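Local structure of type C neurotoxin (Clostridium botulinum, 3PME) at residues S5-L10 / D197-K203; V71-I75 / V213-I218; P251-L256 / A328-Q332. The protein is a botulinum C/D mosaic neurotoxin fragment, the receptor-binding domain, which probably attaches the toxin to gangliosides and phospholipid at the neuronal membrane. All blocks are in the same frame, centred on the assembly; numbering follows the deposited sequence.

Contact 1 (S5-L10 / D197-K203); sequences SKILSL and DFNIFSK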
ATOM      1  N   SER A   5     -10.128  12.987 -21.406  1.00 38.67           N
ATOM      2  CA  SER A   5     -11.477  12.458 -21.237  1.00 35.47           C
ATOM      3  C   SER A   5     -11.925  12.509 -19.782  1.00 31.04           C
ATOM      4  O   SER A   5     -12.982  11.998 -19.437  1.00 28.33           O
ATOM      5  CB  SER A   5     -11.555  11.021 -21.746  1.00 34.37           C
ATOM      6  OG  SER A   5     -10.681  10.180 -21.009  1.00 40.05           O
ATOM      7  N   LYS A   6     -11.115  13.127 -18.932  1.00 31.63           N
ATOM      8  CA  LYS A   6     -11.452  13.240 -17.517  1.00 28.29           C
ATOM      9  C   LYS A   6     -12.554  14.283 -17.327  1.00 30.04           C
ATOM     10  O   LYS A   6     -12.368  15.451 -17.673  1.00 35.84           O
ATOM     11  CB  LYS A   6     -10.202  13.610 -16.716  1.00 31.76           C
ATOM     12  CG  LYS A   6     -10.283  13.295 -15.240  1.00 34.99           C
ATOM     13  CD  LYS A   6      -8.892  13.084 -14.638  1.00 36.80           C
ATOM     14  CE  LYS A   6      -7.973  14.250 -14.939  1.00 39.12           C
ATOM     15  NZ  LYS A   6      -6.660  14.123 -14.227  1.00 41.08           N
ATOM     16  N   ILE A   7     -13.702  13.871 -16.798  1.00 25.76           N
ATOM     17  CA  ILE A   7     -14.796  14.811 -16.559  1.00 25.43           C
ATOM     18  C   ILE A   7     -14.977  15.130 -15.073  1.00 26.85           C
ATOM     19  O   ILE A   7     -15.793  15.966 -14.702  1.00 25.41           O
ATOM     20  CB  ILE A   7     -16.127  14.358 -17.211  1.00 29.09           C
ATOM     21  CG1 ILE A   7     -16.592  13.012 -16.658  1.00 26.70           C
ATOM     22  CG2 ILE A   7     -15.979  14.294 -18.728  1.00 31.61           C
ATOM     23  CD1 ILE A   7     -17.324  13.121 -15.346  1.00 29.37           C
ATOM     24  N   LEU A   8     -14.211  14.446 -14.226  1.00 22.86           N
ATOM     25  CA  LEU A   8     -14.171  14.761 -12.802  1.00 25.98           C
ATOM     26  C   LEU A   8     -12.837  14.289 -12.263  1.00 23.27           C
ATOM     27  O   LEU A   8     -12.411  13.177 -12.545  1.00 23.67           O
ATOM     28  CB  LEU A   8     -15.320  14.084 -12.047  1.00 23.57           C
ATOM     29  CG  LEU A   8     -15.306  14.307 -10.533  1.00 25.34           C
ATOM     30  CD1 LEU A   8     -15.584  15.766 -10.211  1.00 24.91           C
ATOM     31  CD2 LEU A   8     -16.338  13.421  -9.849  1.00 23.17           C
ATOM     32  N   SER A   9     -12.151  15.149 -11.520  1.00 24.11           N
ATOM     33  CA  SER A   9     -10.880  14.786 -10.924  1.00 22.88           C
ATOM     34  C   SER A   9     -10.748  15.491  -9.581  1.00 25.74           C
ATOM     35  O   SER A   9     -10.470  16.698  -9.522  1.00 25.22           O
ATOM     36  CB  SER A   9      -9.724  15.172 -11.859  1.00 25.95           C
ATOM     37  OG  SER A   9      -8.495  14.627 -11.411  1.00 26.36           O
ATOM     38  N   LEU A  10     -10.963  14.746  -8.496  1.00 23.39           N
ATOM     39  CA  LEU A  10     -10.875  15.336  -7.169  1.00 22.23           C
ATOM     40  C   LEU A  10      -9.419  15.386  -6.750  1.00 24.70           C
ATOM     41  O   LEU A  10      -8.764  14.355  -6.571  1.00 22.27           O
ATOM     42  CB  LEU A  10     -11.704  14.554  -6.147  1.00 22.51           C
ATOM     43  CG  LEU A  10     -13.199  14.422  -6.436  1.00 23.47           C
ATOM     44  CD1 LEU A  10     -13.848  13.604  -5.322  1.00 22.41           C
ATOM     45  CD2 LEU A  10     -13.858  15.796  -6.562  1.00 26.99           C
ATOM     46  N   ASP A 197      -7.217  10.030  -5.272  1.00 19.38           N
ATOM     47  CA  ASP A 197      -7.153  10.199  -6.718  1.00 19.21           C
ATOM     48  C   ASP A 197      -8.439   9.746  -7.414  1.00 19.88           C
ATOM     49  O   ASP A 197      -8.407   9.014  -8.402  1.00 20.76           O
ATOM     50  CB  ASP A 197      -5.914   9.503  -7.294  1.00 18.78           C
ATOM     51  CG  ASP A 197      -4.616  10.103  -6.775  1.00 24.80           C
ATOM     52  OD1 ASP A 197      -4.294  11.243  -7.164  1.00 31.90           O
ATOM     53  OD2 ASP A 197      -3.928   9.439  -5.982  1.00 33.72           O
ATOM     54  N   PHE A 198      -9.571  10.203  -6.901  1.00 18.43           N
ATOM     55  CA  PHE A 198     -10.850   9.841  -7.507  1.00 18.72           C
ATOM     56  C   PHE A 198     -11.074  10.570  -8.840  1.00 20.07           C
ATOM     57  O   PHE A 198     -11.058  11.811  -8.885  1.00 21.65           O
ATOM     58  CB  PHE A 198     -12.019  10.113  -6.566  1.00 17.67           C
ATOM     59  CG  PHE A 198     -13.316   9.555  -7.073  1.00 18.90           C
ATOM     60  CD1 PHE A 198     -14.155  10.328  -7.869  1.00 19.92           C
ATOM     61  CD2 PHE A 198     -13.676   8.255  -6.778  1.00 19.90           C
ATOM     62  CE1 PHE A 198     -15.341   9.810  -8.362  1.00 22.21           C
ATOM     63  CE2 PHE A 198     -14.866   7.719  -7.265  1.00 18.29           C
ATOM     64  CZ  PHE A 198     -15.699   8.499  -8.062  1.00 20.18           C
ATOM     65  N   ASN A 199     -11.278   9.785  -9.905  1.00 18.55           N
ATOM     66  CA  ASN A 199     -11.455  10.292 -11.272  1.00 19.06           C
ATOM     67  C   ASN A 199     -12.630   9.625 -11.972  1.00 21.88           C
ATOM     68  O   ASN A 199     -12.878   8.431 -11.791  1.00 19.48           O
ATOM     69  CB  ASN A 199     -10.219   9.993 -12.126  1.00 20.24           C
ATOM     70  CG  ASN A 199      -9.027  10.840 -11.747  1.00 23.39           C
ATOM     71  OD1 ASN A 199      -9.171  12.015 -11.454  1.00 26.23           O
ATOM     72  ND2 ASN A 199      -7.838  10.249 -11.786  1.00 28.24           N
ATOM     73  N   ILE A 200     -13.331  10.381 -12.814  1.00 20.58           N
ATOM     74  CA  ILE A 200     -14.295   9.776 -13.727  1.00 22.17           C
ATOM     75  C   ILE A 200     -13.955  10.214 -15.143  1.00 23.26           C
ATOM     76  O   ILE A 200     -13.640  11.370 -15.369  1.00 22.88           O
ATOM     77  CB  ILE A 200     -15.740  10.153 -13.381  1.00 19.82           C
ATOM     78  CG1 ILE A 200     -16.087   9.658 -11.973  1.00 22.13           C
ATOM     79  CG2 ILE A 200     -16.722   9.543 -14.416  1.00 22.41           C
ATOM     80  CD1 ILE A 200     -17.478  10.008 -11.495  1.00 23.31           C
ATOM     81  N   PHE A 201     -14.007   9.272 -16.080  1.00 22.02           N
ATOM     82  CA  PHE A 201     -13.646   9.519 -17.476  1.00 22.87           C
ATOM     83  C   PHE A 201     -14.867   9.262 -18.347  1.00 24.78           C
ATOM     84  O   PHE A 201     -15.689   8.398 -18.031  1.00 23.19           O
ATOM     85  CB  PHE A 201     -12.523   8.570 -17.918  1.00 25.12           C
ATOM     86  CG  PHE A 201     -11.257   8.688 -17.112  1.00 26.89           C
ATOM     87  CD1 PHE A 201     -11.122   8.020 -15.897  1.00 24.53           C
ATOM     88  CD2 PHE A 201     -10.195   9.448 -17.579  1.00 27.85           C
ATOM     89  CE1 PHE A 201      -9.956   8.131 -15.159  1.00 23.34           C
ATOM     90  CE2 PHE A 201      -9.031   9.559 -16.849  1.00 28.83           C
ATOM     91  CZ  PHE A 201      -8.908   8.896 -15.637  1.00 26.61           C
ATOM     92  N   SER A 202     -14.972  10.000 -19.449  1.00 26.83           N
ATOM     93  CA  SER A 202     -16.110   9.859 -20.358  1.00 26.67           C
ATOM     94  C   SER A 202     -15.814   8.880 -21.487  1.00 29.97           C
ATOM     95  O   SER A 202     -16.368   8.982 -22.581  1.00 26.93           O
ATOM     96  CB  SER A 202     -16.478  11.213 -20.954  1.00 30.88           C
ATOM     97  OG  SER A 202     -15.381  11.716 -21.694  1.00 32.71           O
ATOM     98  N   LYS A 203     -14.922   7.939 -21.228  1.00 26.80           N
ATOM     99  CA  LYS A 203     -14.651   6.873 -22.174  1.00 26.53           C
ATOM    100  C   LYS A 203     -14.277   5.623 -21.401  1.00 27.17           C
ATOM    101  O   LYS A 203     -13.962   5.693 -20.209  1.00 25.57           O
ATOM    102  CB  LYS A 203     -13.515   7.266 -23.120  1.00 30.34           C
ATOM    103  CG  LYS A 203     -12.186   7.455 -22.420  1.00 31.05           C
ATOM    104  CD  LYS A 203     -11.122   8.016 -23.349  1.00 39.67           C
ATOM    105  CE  LYS A 203     -10.388   6.927 -24.098  1.00 40.03           C
ATOM    106  NZ  LYS A 203      -9.241   7.508 -24.855  1.00 43.60           N
TER
HETATM  107  O   HOH W   1      -9.373  12.223  -4.766  1.00 21.20           O

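Contact 2 (V71-I75 / V213-I218); sequences VSFWI and VYEGQI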
ATOM      1  N   VAL A  71     -14.266   4.744 -14.045  1.00 19.08           N
ATOM      2  CA  VAL A  71     -14.114   5.355 -12.744  1.00 20.57           C
ATOM      3  C   VAL A  71     -12.832   4.775 -12.161  1.00 18.36           C
ATOM      4  O   VAL A  71     -12.654   3.561 -12.182  1.00 19.05           O
ATOM      5  CB  VAL A  71     -15.299   5.005 -11.834  1.00 19.37           C
ATOM      6  CG1 VAL A  71     -15.075   5.591 -10.462  1.00 22.29           C
ATOM      7  CG2 VAL A  71     -16.633   5.500 -12.456  1.00 19.33           C
ATOM      8  N   SER A  72     -11.927   5.618 -11.673  1.00 17.77           N
ATOM      9  CA  SER A  72     -10.713   5.104 -11.050  1.00 18.59           C
ATOM     10  C   SER A  72     -10.443   5.796  -9.721  1.00 19.07           C
ATOM     11  O   SER A  72     -10.782   6.955  -9.538  1.00 19.40           O
ATOM     12  CB  SER A  72      -9.509   5.246 -11.980  1.00 20.71           C
ATOM     13  OG  SER A  72      -9.124   6.604 -12.127  1.00 20.73           O
ATOM     14  N   PHE A  73      -9.844   5.065  -8.786  1.00 18.26           N
ATOM     15  CA  PHE A  73      -9.480   5.623  -7.482  1.00 16.52           C
ATOM     16  C   PHE A  73      -8.703   4.561  -6.743  1.00 17.12           C
ATOM     17  O   PHE A  73      -8.752   3.392  -7.120  1.00 17.53           O
ATOM     18  CB  PHE A  73     -10.727   5.975  -6.660  1.00 19.48           C
ATOM     19  CG  PHE A  73     -11.682   4.819  -6.465  1.00 18.06           C
ATOM     20  CD1 PHE A  73     -12.666   4.554  -7.412  1.00 18.00           C
ATOM     21  CD2 PHE A  73     -11.610   4.009  -5.341  1.00 17.88           C
ATOM     22  CE1 PHE A  73     -13.546   3.497  -7.253  1.00 19.56           C
ATOM     23  CE2 PHE A  73     -12.489   2.944  -5.163  1.00 19.66           C
ATOM     24  CZ  PHE A  73     -13.469   2.680  -6.134  1.00 18.20           C
ATOM     25  N   TRP A  74      -7.985   4.956  -5.691  1.00 16.31           N
ATOM     26  CA  TRP A  74      -7.377   3.981  -4.792  1.00 17.42           C
ATOM     27  C   TRP A  74      -8.200   3.956  -3.520  1.00 16.09           C
ATOM     28  O   TRP A  74      -8.788   4.964  -3.131  1.00 17.72           O
ATOM     29  CB  TRP A  74      -5.936   4.372  -4.433  1.00 16.92           C
ATOM     30  CG  TRP A  74      -5.037   4.521  -5.605  1.00 15.78           C
ATOM     31  CD1 TRP A  74      -5.131   5.449  -6.602  1.00 16.86           C
ATOM     32  CD2 TRP A  74      -3.889   3.722  -5.905  1.00 16.27           C
ATOM     33  NE1 TRP A  74      -4.115   5.276  -7.500  1.00 16.82           N
ATOM     34  CE2 TRP A  74      -3.339   4.217  -7.102  1.00 18.11           C
ATOM     35  CE3 TRP A  74      -3.267   2.637  -5.271  1.00 16.64           C
ATOM     36  CZ2 TRP A  74      -2.203   3.659  -7.687  1.00 17.97           C
ATOM     37  CZ3 TRP A  74      -2.133   2.087  -5.849  1.00 17.45           C
ATOM     38  CH2 TRP A  74      -1.612   2.599  -7.044  1.00 19.33           C
ATOM     39  N   ILE A  75      -8.218   2.815  -2.845  1.00 15.94           N
ATOM     40  CA  ILE A  75      -8.947   2.696  -1.596  1.00 15.03           C
ATOM     41  C   ILE A  75      -8.124   1.875  -0.589  1.00 16.47           C
ATOM     42  O   ILE A  75      -7.317   1.020  -0.974  1.00 17.73           O
ATOM     43  CB  ILE A  75     -10.355   2.079  -1.841  1.00 15.81           C
ATOM     44  CG1 ILE A  75     -11.260   2.226  -0.608  1.00 17.56           C
ATOM     45  CG2 ILE A  75     -10.244   0.631  -2.347  1.00 17.13           C
ATOM     46  CD1 ILE A  75     -12.748   2.011  -0.928  1.00 20.28           C
ATOM     47  N   VAL A 213      -2.449   5.059 -15.851  1.00 28.41           N
ATOM     48  CA  VAL A 213      -2.987   5.736 -14.672  1.00 25.70           C
ATOM     49  C   VAL A 213      -2.439   5.106 -13.384  1.00 25.53           C
ATOM     50  O   VAL A 213      -1.939   5.803 -12.506  1.00 25.61           O
ATOM     51  CB  VAL A 213      -4.531   5.739 -14.662  1.00 25.63           C
ATOM     52  CG1 VAL A 213      -5.064   6.464 -13.417  1.00 23.38           C
ATOM     53  CG2 VAL A 213      -5.075   6.405 -15.923  1.00 26.44           C
ATOM     54  N   TYR A 214      -2.514   3.787 -13.292  1.00 23.01           N
ATOM     55  CA  TYR A 214      -1.983   3.043 -12.147  1.00 21.70           C
ATOM     56  C   TYR A 214      -0.520   3.374 -11.856  1.00 25.42           C
ATOM     57  O   TYR A 214      -0.164   3.736 -10.726  1.00 23.79           O
ATOM     58  CB  TYR A 214      -2.148   1.544 -12.405  1.00 22.80           C
ATOM     59  CG  TYR A 214      -1.561   0.596 -11.372  1.00 22.61           C
ATOM     60  CD1 TYR A 214      -1.899   0.685 -10.020  1.00 21.09           C
ATOM     61  CD2 TYR A 214      -0.715  -0.435 -11.766  1.00 24.94           C
ATOM     62  CE1 TYR A 214      -1.378  -0.224  -9.088  1.00 22.00           C
ATOM     63  CE2 TYR A 214      -0.192  -1.331 -10.859  1.00 24.92           C
ATOM     64  CZ  TYR A 214      -0.522  -1.224  -9.518  1.00 22.25           C
ATOM     65  OH  TYR A 214      -0.000  -2.134  -8.630  1.00 27.16           O
ATOM     66  N   GLU A 215       0.339   3.260 -12.862  1.00 26.49           N
ATOM     67  CA  GLU A 215       1.767   3.471 -12.617  1.00 30.02           C
ATOM     68  C   GLU A 215       2.098   4.930 -12.302  1.00 29.25           C
ATOM     69  O   GLU A 215       3.021   5.223 -11.525  1.00 29.49           O
ATOM     70  CB  GLU A 215       2.604   2.941 -13.778  1.00 34.38           C
ATOM     71  CG  GLU A 215       2.433   1.450 -13.977  1.00 36.42           C
ATOM     72  CD  GLU A 215       3.720   0.753 -14.354  1.00 47.60           C
ATOM     73  OE1 GLU A 215       4.801   1.356 -14.184  1.00 53.63           O
ATOM     74  OE2 GLU A 215       3.652  -0.405 -14.814  1.00 52.13           O
ATOM     75  N   GLY A 216       1.339   5.846 -12.888  1.00 25.28           N
ATOM     76  CA  GLY A 216       1.511   7.252 -12.594  1.00 28.19           C
ATOM     77  C   GLY A 216       1.226   7.501 -11.128  1.00 29.26           C
ATOM     78  O   GLY A 216       1.999   8.157 -10.426  1.00 32.69           O
ATOM     79  N   GLN A 217       0.129   6.928 -10.649  1.00 22.49           N
ATOM     80  CA  GLN A 217      -0.390   7.271  -9.334  1.00 22.42           C
ATOM     81  C   GLN A 217       0.200   6.447  -8.194  1.00 19.89           C
ATOM     82  O   GLN A 217       0.009   6.787  -7.025  1.00 24.27           O
ATOM     83  CB  GLN A 217      -1.913   7.168  -9.333  1.00 22.47           C
ATOM     84  CG  GLN A 217      -2.584   8.205 -10.240  1.00 21.51           C
ATOM     85  CD  GLN A 217      -4.084   8.052 -10.269  1.00 20.95           C
ATOM     86  OE1 GLN A 217      -4.625   7.086  -9.737  1.00 19.37           O
ATOM     87  NE2 GLN A 217      -4.765   9.013 -10.873  1.00 23.89           N
ATOM     88  N   ILE A 218       0.917   5.378  -8.517  1.00 22.47           N
ATOM     89  CA  ILE A 218       1.537   4.586  -7.453  1.00 22.37           C
ATOM     90  C   ILE A 218       2.770   5.282  -6.886  1.00 22.96           C
ATOM     91  O   ILE A 218       3.217   4.945  -5.791  1.00 23.20           O
ATOM     92  CB  ILE A 218       1.872   3.153  -7.892  1.00 24.49           C
ATOM     93  CG1 ILE A 218       1.981   2.233  -6.667  1.00 22.37           C
ATOM     94  CG2 ILE A 218       3.132   3.133  -8.731  1.00 25.61           C
ATOM     95  CD1 ILE A 218       1.968   0.735  -6.991  1.00 26.28           C
TER
HETATM   96  O   HOH W   2      -7.330   7.396 -10.262  1.00 20.25           O

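Contact 3 (P251-L256 / A328-Q332); sequences PKNNIL and ALKLQ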
ATOM      1  N   PRO A 251      18.961  -9.402  18.360  1.00 20.22           N
ATOM      2  CA  PRO A 251      20.389  -9.692  18.496  1.00 21.41           C
ATOM      3  C   PRO A 251      20.587 -10.976  19.283  1.00 22.40           C
ATOM      4  O   PRO A 251      19.958 -11.174  20.321  1.00 24.82           O
ATOM      5  CB  PRO A 251      20.909  -8.495  19.298  1.00 25.04           C
ATOM      6  CG  PRO A 251      19.753  -8.073  20.114  1.00 27.58           C
ATOM      7  CD  PRO A 251      18.516  -8.338  19.273  1.00 23.78           C
ATOM      8  N   LYS A 252      21.444 -11.853  18.784  1.00 20.08           N
ATOM      9  CA  LYS A 252      21.756 -13.086  19.492  1.00 22.71           C
ATOM     10  C   LYS A 252      23.225 -13.397  19.268  1.00 24.96           C
ATOM     11  O   LYS A 252      23.662 -13.565  18.134  1.00 23.00           O
ATOM     12  CB  LYS A 252      20.877 -14.229  18.978  1.00 24.61           C
ATOM     13  CG  LYS A 252      21.163 -15.595  19.595  1.00 29.21           C
ATOM     14  CD  LYS A 252      20.103 -16.601  19.153  1.00 34.29           C
ATOM     15  CE  LYS A 252      20.370 -17.989  19.718  1.00 35.60           C
ATOM     16  NZ  LYS A 252      19.239 -18.902  19.396  1.00 44.54           N
ATOM     17  N   ASN A 253      23.997 -13.443  20.349  1.00 27.55           N
ATOM     18  CA  ASN A 253      25.427 -13.711  20.233  1.00 28.70           C
ATOM     19  C   ASN A 253      26.093 -12.870  19.144  1.00 27.68           C
ATOM     20  O   ASN A 253      26.816 -13.393  18.282  1.00 25.92           O
ATOM     21  CB  ASN A 253      25.680 -15.200  19.991  1.00 30.48           C
ATOM     22  CG  ASN A 253      25.473 -16.031  21.236  1.00 37.99           C
ATOM     23  OD1 ASN A 253      25.780 -15.592  22.343  1.00 41.28           O
ATOM     24  ND2 ASN A 253      24.952 -17.240  21.062  1.00 41.70           N
ATOM     25  N   ASN A 254      25.810 -11.569  19.184  1.00 25.63           N
ATOM     26  CA  ASN A 254      26.533 -10.565  18.407  1.00 29.67           C
ATOM     27  C   ASN A 254      26.138 -10.412  16.941  1.00 24.84           C
ATOM     28  O   ASN A 254      26.775  -9.667  16.202  1.00 27.01           O
ATOM     29  CB  ASN A 254      28.044 -10.766  18.537  1.00 31.17           C
ATOM     30  CG  ASN A 254      28.525 -10.596  19.965  1.00 37.62           C
ATOM     31  OD1 ASN A 254      28.021  -9.749  20.705  1.00 40.38           O
ATOM     32  ND2 ASN A 254      29.496 -11.409  20.364  1.00 44.82           N
ATOM     33  N   ILE A 255      25.101 -11.123  16.515  1.00 22.85           N
ATOM     34  CA  ILE A 255      24.572 -10.903  15.174  1.00 21.08           C
ATOM     35  C   ILE A 255      23.061 -10.754  15.272  1.00 20.61           C
ATOM     36  O   ILE A 255      22.479 -10.898  16.354  1.00 26.15           O
ATOM     37  CB  ILE A 255      24.929 -12.038  14.205  1.00 27.18           C
ATOM     38  CG1 ILE A 255      24.230 -13.324  14.630  1.00 26.30           C
ATOM     39  CG2 ILE A 255      26.454 -12.215  14.106  1.00 24.06           C
ATOM     40  CD1 ILE A 255      23.976 -14.262  13.480  1.00 25.61           C
ATOM     41  N   LEU A 256      22.421 -10.448  14.152  1.00 18.26           N
ATOM     42  CA  LEU A 256      20.973 -10.363  14.144  1.00 16.65           C
ATOM     43  C   LEU A 256      20.378 -11.634  13.538  1.00 18.06           C
ATOM     44  O   LEU A 256      20.891 -12.169  12.553  1.00 18.36           O
ATOM     45  CB  LEU A 256      20.532  -9.158  13.310  1.00 19.10           C
ATOM     46  CG  LEU A 256      20.964  -7.799  13.837  1.00 18.76           C
ATOM     47  CD1 LEU A 256      20.552  -6.721  12.836  1.00 20.53           C
ATOM     48  CD2 LEU A 256      20.347  -7.556  15.214  1.00 19.05           C
ATOM     49  N   ALA A 328      26.822 -11.788   7.928  1.00 18.47           N
ATOM     50  CA  ALA A 328      25.813 -11.502   8.929  1.00 19.36           C
ATOM     51  C   ALA A 328      25.692  -9.994   9.145  1.00 20.10           C
ATOM     52  O   ALA A 328      26.535  -9.206   8.695  1.00 19.64           O
ATOM     53  CB  ALA A 328      26.168 -12.195  10.238  1.00 21.03           C
ATOM     54  N   LEU A 329      24.627  -9.607   9.837  1.00 17.68           N
ATOM     55  CA  LEU A 329      24.418  -8.217  10.226  1.00 18.59           C
ATOM     56  C   LEU A 329      24.600  -8.113  11.731  1.00 18.81           C
ATOM     57  O   LEU A 329      24.290  -9.049  12.471  1.00 19.24           O
ATOM     58  CB  LEU A 329      23.016  -7.774   9.825  1.00 17.30           C
ATOM     59  CG  LEU A 329      22.682  -7.928   8.347  1.00 17.93           C
ATOM     60  CD1 LEU A 329      21.288  -7.380   8.134  1.00 20.07           C
ATOM     61  CD2 LEU A 329      23.693  -7.187   7.478  1.00 20.35           C
ATOM     62  N   LYS A 330      25.104  -6.972  12.194  1.00 19.31           N
ATOM     63  CA  LYS A 330      25.384  -6.795  13.613  1.00 20.44           C
ATOM     64  C   LYS A 330      24.889  -5.438  14.064  1.00 19.14           C
ATOM     65  O   LYS A 330      24.584  -4.584  13.239  1.00 19.12           O
ATOM     66  CB  LYS A 330      26.896  -6.884  13.873  1.00 22.03           C
ATOM     67  CG  LYS A 330      27.535  -8.155  13.329  1.00 27.34           C
ATOM     68  CD  LYS A 330      29.050  -8.086  13.346  1.00 28.75           C
ATOM     69  CE  LYS A 330      29.587  -8.048  14.759  1.00 35.57           C
ATOM     70  NZ  LYS A 330      31.079  -8.013  14.763  1.00 39.26           N
ATOM     71  N   LEU A 331      24.816  -5.254  15.379  1.00 19.47           N
ATOM     72  CA  LEU A 331      24.510  -3.955  15.973  1.00 18.10           C
ATOM     73  C   LEU A 331      25.806  -3.257  16.387  1.00 20.81           C
ATOM     74  O   LEU A 331      26.713  -3.888  16.944  1.00 24.49           O
ATOM     75  CB  LEU A 331      23.608  -4.126  17.201  1.00 18.77           C
ATOM     76  CG  LEU A 331      22.204  -4.685  16.935  1.00 18.01           C
ATOM     77  CD1 LEU A 331      21.355  -4.742  18.197  1.00 22.40           C
ATOM     78  CD2 LEU A 331      21.527  -3.844  15.871  1.00 19.31           C
ATOM     79  N   GLN A 332      25.874  -1.956  16.126  1.00 19.37           N
ATOM     80  CA  GLN A 332      27.019  -1.127  16.515  1.00 20.87           C
ATOM     81  C   GLN A 332      26.535   0.054  17.354  1.00 21.42           C
ATOM     82  O   GLN A 332      25.601   0.756  16.968  1.00 20.26           O
ATOM     83  CB  GLN A 332      27.747  -0.617  15.263  1.00 22.19           C
ATOM     84  CG  GLN A 332      28.802   0.452  15.543  1.00 25.77           C
ATOM     85  CD  GLN A 332      29.639   0.757  14.320  1.00 25.82           C
ATOM     86  OE1 GLN A 332      30.298  -0.129  13.760  1.00 26.29           O
ATOM     87  NE2 GLN A 332      29.608   2.007  13.881  1.00 28.02           N
TER
HETATM   88  O   HOH W   3      25.707  -7.160  17.405  1.00 29.95           O
HETATM   89  O   HOH W   4      22.671 -11.432  10.615  1.00 20.10           O

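Contact 1 (S5-L10 / D197-K203)
A classic beta bulge interrupts this strand pair: I200 stands across from two residues, I7 and L8, so the antiparallel register slips by one between K6-F201 and L8-I200. The evidence is a shared acceptor: I200 O takes a bond from I7 N at 2.9 Å and a weak one from L8 N at 3.3 Å. Past the bulge the ladder is regular, with I200 N to L8 O at 3.0 Å and L10 N to F198 O at 3.0 Å. Before it, S202 N reaches S5 O at 2.8 Å, and the hydroxyl of S5 bonds to the carbonyl of I2.

On one face, I7 CD1 lies 3.7 Å from I200 CG2. L8, its CG anti to the backbone N (chi1 177°), rests CD2 against both I200 CD1 and the F198 ring edge, 4.0 Å from F198 CE1. I179 packs beneath L8 and I200, and F181 meets F198 edge-to-face. The other face carries K6, S9, N199 and F201, with the CD2 edge of F201 3.5 Å from S5 OG. N- and C-terminal strands of the lectin-like half are thus paired as neighbours, as in concanavalin-type jelly-roll folds.

Contact 2 (V71-I75 / V213-I218)
Where the lectin-like beta-sandwich meets the helix leading into the trefoil half, the indole of W74 reaches from strand 71-75 to helix 213-218. The axes of these two short segments come within 10.3 Å, so side chains must span the gap. W74 NE1 donates to Q217 OE1 at 2.9 Å, with an N-H...O angle of 151°. The oxygen lies only 6° out of the indole plane, while the nitrogen is tilted a little from the carbonyl plane of the amide; the ring and amide planes are turned well away from each other. With CG anti to its carbonyl carbon and an extended chain beyond, Q217 projects toward the strand, and its CB also lies 3.4 Å from W74 NE1.

Q217 OE1 has a second donor, a water 2.8 Å away, which in turn accepts from S72 OG at 2.7 Å. Two protons therefore grip one amide oxygen and tie it to two strand residues whose side chains share the helix-facing side of the sheet. This is a helix laid over one face of a beta-sandwich: F73, between them in sequence, points away from the helix, probably into the sandwich, and touches V143 of the adjacent strand.

At its far end the indole is wedged between two side chains one helical turn apart. W74 CH2 lies 3.5 Å from Y214 CE1 and 3.6 Å from I218 CB. The W74 six-membered ring and the Y214 ring are near parallel, 25° apart, but slid so far that they barely overlap, with centroids at 5.5 Å. R196 makes a cation-pi contact with the same indole and bonds to Q217 O, linking the neighbouring strand to the helix as well.

Contact 3 (P251-L256 / A328-Q332)
L256 and L331 carry the tightly packed side of this contact, their side chains crossing at about a right angle with L256 CD2 3.8 Å from L331 CG. L256 holds CG anti to its carbonyl carbon (chi1 -63°), and its two methyls divide the strand: CD2 meets L331 while CD1 lies 4.0 Å from L329 CB. P251 CB touches L331 CD1 at 3.9 Å, and I255 CG2 meets A328 CB at the same separation of 3.9 Å. Behind them, I306 also packs on L256, and P375 and W376 on I255.

The polar side is sparser. One direct backbone bond joins the segments, L256 N to L329 O at 2.9 Å with an N-H...O angle of 143°. On either side of it water intervenes: one molecule accepts from L331 N and gives a weak bond to N254 O, and another accepts from L329 N at 2.8 Å and lies close to L256 O. The type I' turn K252-I255, exposed at N253 and N254, brings N254 O to 3.3 Å from K330 CG, so the lysine's aliphatic chain borders this carbonyl. One direct bond flanked by waters implies that the hairpin abuts strand 328-332 mainly through aliphatic packing, with solvent completing the backbone pairing.

Contacts 1 and 2 both involve one sheet of the lectin-like half: contact 1 pairs two of its strands, and contact 2 sets a helix on the neighbouring strand. They touch, with N199 N 2.9 Å from S72 O in a probable hydrogen bond; their centres are 11 Å apart. Contact 3 lies in the trefoil half, its centre 52 Å from that of contact 1. Contact 1 is the most buried, and a backbone ladder, broken in register by one bulge, holds it. Contact 2, partly buried, relies on side chains because a helix on a sheet offers no backbone pairing. Contact 3, farthest from the chain's centre and partly buried, mixes aliphatic packing with water-mediated backbone links beside a hairpin whose turn is exposed.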